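Local structure of cell division inhibitor SulA (Pseudomonas aeruginosa, 1OFU) at residues R25-E30 / S84-S89. The protein probably inhibits cell division in the SOS response by binding FtsZ and blocking its polymerization into the Z ring. Sequence-based numbering, arbitrary orientation.
Sequences RELSEE and SHTVVS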
loop_
_atom_site.group_PDB
_atom_site.type_symbol
_atom_site.label_atom_id
_atom_site.label_comp_id
_atom_site.label_asym_id
_atom_site.label_seq_id
_atom_site.Cartn_x
_atom_site.Cartn_y
_atom_site.Cartn_z
ATOM N N ARG D 25 5.069 -3.336 -2.730
ATOM C CA ARG D 25 4.154 -4.104 -1.897
ATOM C C ARG D 25 2.824 -4.252 -2.647
ATOM O O ARG D 25 2.302 -5.353 -2.809
ATOM C CB ARG D 25 3.984 -3.365 -0.566
ATOM C CG ARG D 25 3.168 -4.052 0.512
ATOM C CD ARG D 25 3.638 -3.577 1.894
ATOM N NE ARG D 25 3.758 -2.120 1.987
ATOM C CZ ARG D 25 4.799 -1.476 2.519
ATOM N NH1 ARG D 25 4.817 -0.151 2.557
ATOM N NH2 ARG D 25 5.833 -2.146 3.014
ATOM N N GLU D 26 2.298 -3.133 -3.128
ATOM C CA GLU D 26 1.045 -3.111 -3.873
ATOM C C GLU D 26 1.152 -3.984 -5.123
ATOM O O GLU D 26 0.287 -4.819 -5.395
ATOM C CB GLU D 26 0.712 -1.664 -4.270
ATOM C CG GLU D 26 -0.532 -1.508 -5.134
ATOM C CD GLU D 26 -1.818 -1.461 -4.326
ATOM O OE1 GLU D 26 -2.903 -1.430 -4.946
ATOM O OE2 GLU D 26 -1.746 -1.447 -3.078
ATOM N N LEU D 27 2.216 -3.782 -5.893
ATOM C CA LEU D 27 2.423 -4.566 -7.103
ATOM C C LEU D 27 2.468 -6.068 -6.816
ATOM O O LEU D 27 1.917 -6.867 -7.574
ATOM C CB LEU D 27 3.718 -4.141 -7.792
ATOM C CG LEU D 27 3.656 -2.808 -8.531
ATOM C CD1 LEU D 27 5.027 -2.478 -9.094
ATOM C CD2 LEU D 27 2.611 -2.895 -9.647
ATOM N N SER D 28 3.113 -6.452 -5.722
ATOM C CA SER D 28 3.218 -7.867 -5.392
ATOM C C SER D 28 1.857 -8.512 -5.131
ATOM O O SER D 28 1.733 -9.739 -5.150
ATOM C CB SER D 28 4.125 -8.070 -4.175
ATOM O OG SER D 28 3.487 -7.677 -2.975
ATOM N N GLU D 29 0.836 -7.691 -4.903
ATOM C CA GLU D 29 -0.503 -8.207 -4.625
ATOM C C GLU D 29 -1.476 -8.076 -5.801
ATOM O O GLU D 29 -2.670 -8.324 -5.643
ATOM C CB GLU D 29 -1.106 -7.485 -3.416
ATOM C CG GLU D 29 -0.311 -7.594 -2.115
ATOM C CD GLU D 29 -0.381 -8.975 -1.475
ATOM O OE1 GLU D 29 -1.173 -9.824 -1.942
ATOM O OE2 GLU D 29 0.353 -9.208 -0.492
ATOM N N GLU D 30 -0.973 -7.692 -6.974
ATOM C CA GLU D 30 -1.827 -7.514 -8.150
ATOM C C GLU D 30 -2.843 -8.625 -8.410
ATOM O O GLU D 30 -2.539 -9.810 -8.301
ATOM C CB GLU D 30 -0.968 -7.309 -9.401
ATOM C CG GLU D 30 -0.629 -5.854 -9.668
ATOM C CD GLU D 30 -1.866 -5.015 -9.962
ATOM O OE1 GLU D 30 -1.746 -3.773 -10.034
ATOM O OE2 GLU D 30 -2.960 -5.599 -10.126
ATOM N N SER D 84 4.765 -12.343 -16.365
ATOM C CA SER D 84 4.708 -11.362 -15.283
ATOM C C SER D 84 3.748 -10.227 -15.630
ATOM O O SER D 84 3.748 -9.745 -16.758
ATOM C CB SER D 84 6.093 -10.767 -15.043
ATOM O OG SER D 84 7.052 -11.775 -14.784
ATOM N N HIS D 85 2.927 -9.807 -14.674
ATOM C CA HIS D 85 2.020 -8.699 -14.935
ATOM C C HIS D 85 2.866 -7.433 -14.981
ATOM O O HIS D 85 2.535 -6.479 -15.682
ATOM C CB HIS D 85 0.943 -8.586 -13.851
ATOM C CG HIS D 85 1.478 -8.436 -12.461
ATOM N ND1 HIS D 85 1.244 -9.367 -11.470
ATOM C CD2 HIS D 85 2.220 -7.457 -11.888
ATOM C CE1 HIS D 85 1.820 -8.969 -10.350
ATOM N NE2 HIS D 85 2.419 -7.814 -10.577
ATOM N N THR D 86 3.980 -7.444 -14.248
ATOM C CA THR D 86 4.886 -6.297 -14.216
ATOM C C THR D 86 6.337 -6.724 -14.106
ATOM O O THR D 86 6.682 -7.573 -13.280
ATOM C CB THR D 86 4.601 -5.376 -13.002
ATOM O OG1 THR D 86 3.199 -5.146 -12.894
ATOM C CG2 THR D 86 5.304 -4.036 -13.173
ATOM N N VAL D 87 7.189 -6.129 -14.932
ATOM C CA VAL D 87 8.616 -6.413 -14.883
ATOM C C VAL D 87 9.271 -5.093 -14.486
ATOM O O VAL D 87 9.161 -4.103 -15.203
ATOM C CB VAL D 87 9.178 -6.865 -16.248
ATOM C CG1 VAL D 87 10.681 -7.012 -16.152
ATOM C CG2 VAL D 87 8.559 -8.192 -16.662
ATOM N N VAL D 88 9.934 -5.084 -13.336
ATOM C CA VAL D 88 10.578 -3.886 -12.831
ATOM C C VAL D 88 12.078 -3.862 -13.072
ATOM O O VAL D 88 12.821 -4.720 -12.586
ATOM C CB VAL D 88 10.327 -3.722 -11.313
ATOM C CG1 VAL D 88 10.885 -2.379 -10.833
ATOM C CG2 VAL D 88 8.831 -3.833 -11.017
ATOM N N SER D 89 12.511 -2.852 -13.813
ATOM C CA SER D 89 13.914 -2.667 -14.145
ATOM C C SER D 89 14.474 -1.507 -13.344
ATOM O O SER D 89 13.725 -0.653 -12.854
ATOM C CB SER D 89 14.064 -2.348 -15.637
ATOM O OG SER D 89 13.359 -3.282 -16.430
#
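Glu30 lays the start of its side chain over one face of the His85 imidazole. Its CB stands 3.6 Å from the ring centroid and 20° off the ring normal, which qualifies as a CH-pi contact. The offset is toward CE1 of His85, the closest ring atom at 3.4 Å from Glu30 CB. One bond further, Glu30 CG has moved across to the NE2 side, 3.7 Å from His85 NE2. The chain then bends at chi2, and the carboxylate departs from the ring, its plane turned 64° against the imidazole. Glu30 OE2 remains 5.8 Å from His85 ND1, too far for a direct ion pair. His85 reaches the end of helix 13-28 with its CG set between its own backbone N and carbonyl carbon (chi1 57°). There His85 NE2 comes 3.2 Å from Leu27 O, a carbonyl that already accepts the backbone N-H of Glu30, while ND1 makes a weak hydrogen bond to Asp32 O. Deeper in, the two methyls of Leu27 part company: CD2 lies 4.0 Å from Thr86 OG1, and CD1 points to Val88 CG2 at a looser 4.5 Å. Leu27 packs over strand 84-89 and its two neighbours, touching Leu36 and Leu114. Val87, which alternates with Val88 along the strand, meets helix 68-80 instead, so helices lie on both faces of the five-stranded parallel sheet (order 1-5-4-2-3). This is a three-layer alpha/beta/alpha sandwich, consistent with the P-loop NTPase clan to which the SulA family is assigned.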